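Sesquisabinene B synthase 2 (Santalum album, PDB 6A2A) probably cyclises farnesyl diphosphate to the sesquiterpene sesquisabinene B, as a metal-dependent plant terpene synthase using magnesium or manganese. Local coordinates at residues E300-L311 against T356-W367. Numbering follows the deposited sequence.
Sequences EVREMEAKVGAL and TMFNTSNDIGYW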
loop_
_atom_site.group_PDB
_atom_site.type_symbol
_atom_site.label_atom_id
_atom_site.label_comp_id
_atom_site.label_asym_id
_atom_site.label_seq_id
_atom_site.Cartn_x
_atom_site.Cartn_y
_atom_site.Cartn_z
ATOM N N GLU A 300 7.744 7.215 -7.498
ATOM C CA GLU A 300 7.916 6.535 -6.215
ATOM C C GLU A 300 8.513 7.463 -5.144
ATOM O O GLU A 300 8.103 7.356 -3.955
ATOM C CB GLU A 300 8.824 5.306 -6.337
ATOM C CG GLU A 300 8.053 4.114 -6.865
ATOM C CD GLU A 300 8.847 2.832 -6.739
ATOM O OE1 GLU A 300 9.797 2.660 -7.527
ATOM O OE2 GLU A 300 8.576 2.088 -5.788
ATOM N N VAL A 301 9.512 8.230 -5.521
ATOM C CA VAL A 301 10.157 9.159 -4.603
ATOM C C VAL A 301 9.120 10.194 -4.168
ATOM O O VAL A 301 9.017 10.526 -2.968
ATOM C CB VAL A 301 11.379 9.812 -5.246
ATOM C CG1 VAL A 301 11.929 10.958 -4.413
ATOM C CG2 VAL A 301 12.454 8.769 -5.499
ATOM N N ARG A 302 8.407 10.737 -5.124
ATOM C CA ARG A 302 7.382 11.732 -4.803
ATOM C C ARG A 302 6.332 11.171 -3.842
ATOM O O ARG A 302 5.921 11.880 -2.892
ATOM C CB ARG A 302 6.721 12.209 -6.106
ATOM C CG ARG A 302 5.501 13.055 -5.882
ATOM C CD ARG A 302 5.063 13.847 -7.114
ATOM N NE ARG A 302 4.825 12.984 -8.299
ATOM C CZ ARG A 302 5.735 12.777 -9.287
ATOM N NH1 ARG A 302 6.879 13.464 -9.360
ATOM N NH2 ARG A 302 5.459 11.875 -10.210
ATOM N N GLU A 303 5.888 9.923 -4.039
ATOM C CA GLU A 303 4.923 9.325 -3.086
ATOM C C GLU A 303 5.540 9.292 -1.665
ATOM O O GLU A 303 4.858 9.558 -0.676
ATOM C CB GLU A 303 4.474 7.952 -3.567
ATOM C CG GLU A 303 3.463 8.028 -4.704
ATOM C CD GLU A 303 3.024 6.665 -5.273
ATOM O OE1 GLU A 303 2.693 5.776 -4.481
ATOM O OE2 GLU A 303 2.979 6.513 -6.522
ATOM N N MET A 304 6.814 8.893 -1.546
ATOM C CA MET A 304 7.394 8.728 -0.263
ATOM C C MET A 304 7.546 10.122 0.364
ATOM O O MET A 304 7.312 10.291 1.602
ATOM C CB MET A 304 8.706 7.948 -0.317
ATOM C CG MET A 304 8.488 6.435 -0.489
ATOM S SD MET A 304 10.030 5.532 -0.522
ATOM C CE MET A 304 10.455 5.668 -2.264
ATOM N N GLU A 305 7.903 11.134 -0.423
ATOM C CA GLU A 305 8.083 12.463 0.187
ATOM C C GLU A 305 6.713 12.971 0.673
ATOM O O GLU A 305 6.621 13.655 1.662
ATOM C CB GLU A 305 8.681 13.465 -0.818
ATOM C CG GLU A 305 10.112 13.177 -1.248
ATOM C CD GLU A 305 11.138 13.323 -0.151
ATOM O OE1 GLU A 305 11.199 14.391 0.459
ATOM O OE2 GLU A 305 11.882 12.366 0.085
ATOM N N ALA A 306 5.661 12.685 -0.092
ATOM C CA ALA A 306 4.293 13.076 0.251
ATOM C C ALA A 306 3.878 12.384 1.550
ATOM O O ALA A 306 3.237 13.018 2.419
ATOM C CB ALA A 306 3.350 12.751 -0.901
ATOM N N LYS A 307 4.250 11.129 1.746
ATOM C CA LYS A 307 3.913 10.444 3.013
ATOM C C LYS A 307 4.624 11.128 4.182
ATOM O O LYS A 307 3.990 11.433 5.210
ATOM C CB LYS A 307 4.323 8.978 2.989
ATOM C CG LYS A 307 3.555 8.085 2.032
ATOM C CD LYS A 307 3.998 6.646 2.176
ATOM C CE LYS A 307 3.165 5.680 1.357
ATOM N NZ LYS A 307 3.665 4.288 1.590
ATOM N N VAL A 308 5.923 11.392 4.037
ATOM C CA VAL A 308 6.648 12.101 5.110
ATOM C C VAL A 308 5.978 13.464 5.393
ATOM O O VAL A 308 5.749 13.833 6.576
ATOM C CB VAL A 308 8.128 12.244 4.750
ATOM C CG1 VAL A 308 8.916 12.971 5.815
ATOM C CG2 VAL A 308 8.734 10.868 4.523
ATOM N N GLY A 309 5.643 14.233 4.339
ATOM C CA GLY A 309 5.021 15.546 4.554
ATOM C C GLY A 309 3.677 15.474 5.261
ATOM O O GLY A 309 3.397 16.294 6.144
ATOM N N ALA A 310 2.840 14.469 4.936
ATOM C CA ALA A 310 1.589 14.272 5.647
ATOM C C ALA A 310 1.853 13.931 7.126
ATOM O O ALA A 310 1.130 14.467 8.006
ATOM C CB ALA A 310 0.795 13.200 4.987
ATOM N N LEU A 311 2.886 13.185 7.428
ATOM C CA LEU A 311 3.227 12.858 8.814
ATOM C C LEU A 311 3.811 14.069 9.547
ATOM O O LEU A 311 3.506 14.228 10.751
ATOM C CB LEU A 311 4.179 11.653 8.862
ATOM C CG LEU A 311 3.466 10.361 8.433
ATOM C CD1 LEU A 311 4.430 9.241 8.180
ATOM C CD2 LEU A 311 2.430 9.965 9.457
ATOM N N THR A 356 2.541 5.284 13.023
ATOM C CA THR A 356 2.589 5.494 11.572
ATOM C C THR A 356 3.923 6.116 11.151
ATOM O O THR A 356 4.499 5.737 10.144
ATOM C CB THR A 356 1.374 6.268 11.092
ATOM O OG1 THR A 356 0.173 5.541 11.398
ATOM C CG2 THR A 356 1.471 6.555 9.608
ATOM N N MET A 357 4.422 7.093 11.903
ATOM C CA MET A 357 5.739 7.631 11.676
ATOM C C MET A 357 6.793 6.526 11.671
ATOM O O MET A 357 7.631 6.458 10.786
ATOM C CB MET A 357 6.100 8.683 12.737
ATOM C CG MET A 357 7.582 9.103 12.698
ATOM S SD MET A 357 8.071 9.795 14.290
ATOM C CE MET A 357 8.146 8.302 15.291
ATOM N N PHE A 358 6.726 5.635 12.674
ATOM C CA PHE A 358 7.669 4.554 12.833
ATOM C C PHE A 358 7.591 3.586 11.619
ATOM O O PHE A 358 8.601 3.296 11.016
ATOM C CB PHE A 358 7.345 3.854 14.162
ATOM C CG PHE A 358 8.235 2.698 14.519
ATOM C CD1 PHE A 358 9.500 2.934 14.990
ATOM C CD2 PHE A 358 7.815 1.388 14.338
ATOM C CE1 PHE A 358 10.333 1.889 15.341
ATOM C CE2 PHE A 358 8.652 0.350 14.699
ATOM C CZ PHE A 358 9.888 0.611 15.207
ATOM N N ASN A 359 6.395 3.142 11.278
ATOM C CA ASN A 359 6.148 2.150 10.234
ATOM C C ASN A 359 6.532 2.719 8.855
ATOM O O ASN A 359 7.191 2.040 8.053
ATOM C CB ASN A 359 4.714 1.624 10.209
ATOM C CG ASN A 359 4.361 0.765 11.413
ATOM O OD1 ASN A 359 5.233 0.405 12.176
ATOM N ND2 ASN A 359 3.084 0.524 11.611
ATOM N N THR A 360 6.175 3.977 8.585
ATOM C CA THR A 360 6.489 4.586 7.332
ATOM C C THR A 360 8.005 4.827 7.189
ATOM O O THR A 360 8.596 4.616 6.073
ATOM C CB THR A 360 5.665 5.865 7.171
ATOM O OG1 THR A 360 4.280 5.517 7.054
ATOM C CG2 THR A 360 6.097 6.655 5.958
ATOM N N SER A 361 8.658 5.301 8.262
ATOM C CA SER A 361 10.106 5.512 8.255
ATOM C C SER A 361 10.842 4.185 7.972
ATOM O O SER A 361 11.801 4.161 7.246
ATOM C CB SER A 361 10.572 6.129 9.524
ATOM O OG SER A 361 10.001 7.427 9.605
ATOM N N ASN A 362 10.380 3.113 8.585
ATOM C CA ASN A 362 10.908 1.764 8.309
ATOM C C ASN A 362 10.655 1.339 6.853
ATOM O O ASN A 362 11.565 0.750 6.251
ATOM C CB ASN A 362 10.349 0.758 9.306
ATOM C CG ASN A 362 10.833 0.999 10.722
ATOM O OD1 ASN A 362 11.894 1.573 10.926
ATOM N ND2 ASN A 362 10.072 0.507 11.699
ATOM N N ASP A 363 9.451 1.548 6.310
ATOM C CA ASP A 363 9.162 1.317 4.931
ATOM C C ASP A 363 10.081 2.076 3.973
ATOM O O ASP A 363 10.639 1.521 3.003
ATOM C CB ASP A 363 7.703 1.656 4.594
ATOM C CG ASP A 363 6.681 0.684 5.166
ATOM O OD1 ASP A 363 7.053 -0.451 5.553
ATOM O OD2 ASP A 363 5.450 1.046 5.167
ATOM N N ILE A 364 10.313 3.358 4.258
ATOM C CA ILE A 364 11.151 4.202 3.384
ATOM C C ILE A 364 12.603 3.738 3.454
ATOM O O ILE A 364 13.273 3.588 2.425
ATOM C CB ILE A 364 10.992 5.688 3.749
ATOM C CG1 ILE A 364 9.581 6.143 3.374
ATOM C CG2 ILE A 364 12.044 6.548 3.065
ATOM C CD1 ILE A 364 9.173 7.536 3.807
ATOM N N GLY A 365 13.098 3.487 4.668
ATOM C CA GLY A 365 14.474 2.999 4.817
ATOM C C GLY A 365 14.655 1.653 4.139
ATOM O O GLY A 365 15.744 1.373 3.548
ATOM N N TYR A 366 13.638 0.815 4.215
ATOM C CA TYR A 366 13.670 -0.494 3.597
ATOM C C TYR A 366 13.701 -0.360 2.059
ATOM O O TYR A 366 14.430 -1.104 1.361
ATOM C CB TYR A 366 12.494 -1.343 4.060
ATOM C CG TYR A 366 12.568 -2.725 3.460
ATOM C CD1 TYR A 366 12.063 -2.986 2.202
ATOM C CD2 TYR A 366 13.212 -3.736 4.145
ATOM C CE1 TYR A 366 12.144 -4.257 1.652
ATOM C CE2 TYR A 366 13.272 -5.013 3.621
ATOM C CZ TYR A 366 12.757 -5.267 2.367
ATOM O OH TYR A 366 12.905 -6.509 1.799
ATOM N N TRP A 367 12.925 0.561 1.500
ATOM C CA TRP A 367 12.934 0.779 0.042
ATOM C C TRP A 367 14.374 1.088 -0.381
ATOM O O TRP A 367 14.837 0.617 -1.436
ATOM C CB TRP A 367 12.017 1.953 -0.342
ATOM C CG TRP A 367 11.869 2.209 -1.814
ATOM C CD1 TRP A 367 10.833 1.808 -2.593
ATOM C CD2 TRP A 367 12.713 3.015 -2.668
ATOM N NE1 TRP A 367 10.950 2.309 -3.859
ATOM C CE2 TRP A 367 12.112 3.021 -3.948
ATOM C CE3 TRP A 367 13.911 3.709 -2.486
ATOM C CZ2 TRP A 367 12.662 3.713 -5.027
ATOM C CZ3 TRP A 367 14.473 4.378 -3.559
ATOM C CH2 TRP A 367 13.847 4.375 -4.807
HETATM O O HOH W 1 4.498 3.475 4.221
#
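In the all-helical class I terpene synthase fold, Met304 and Trp367 join nearly antiparallel helices of the metal-binding domain; the axes of segments 300-311 and 356-367 approach to 10.6 Å, their N-to-C directions 161° apart. Bent at chi3 (-86°), Met304 lays CE over one face of the indole, 3.5 Å from the centroid of the five-membered ring of Trp367, a CH-pi contact. Its SD follows over the same face, a Met-aromatic contact; a flexible thioether suits this flat surface. At the indole edge, Trp367 NE1 donates to Glu300 OE2 (3.1 Å, nearly straight at 165°), close to the ring plane but from above the carboxylate plane. With an alanine in place of Trp367, the Glu300 carboxylate would probably lose this N-H donor and a gap would open beside the Met304 methyl. One turn before Trp367, Ile364 extends CD1 to 3.4 Å from Val308 CG2, a tight fit of branched side chains. On helix 299-321, which further on carries Asp316 and Asp320 of the DDxxD motif, known magnesium ligands although no metal is bound here, Leu311 forks so that its two methyls serve two threonines: CD1 meets Thr360 CB at 3.7 Å, CD2 the Thr356 CG2 methyl at 3.5 Å. A water accepts from Lys307 NZ (2.9 Å) and donates to Asp363 OD2 (2.8 Å), linking opposite charges too far apart to touch; Lys307 also makes a cation-pi contact with Trp266.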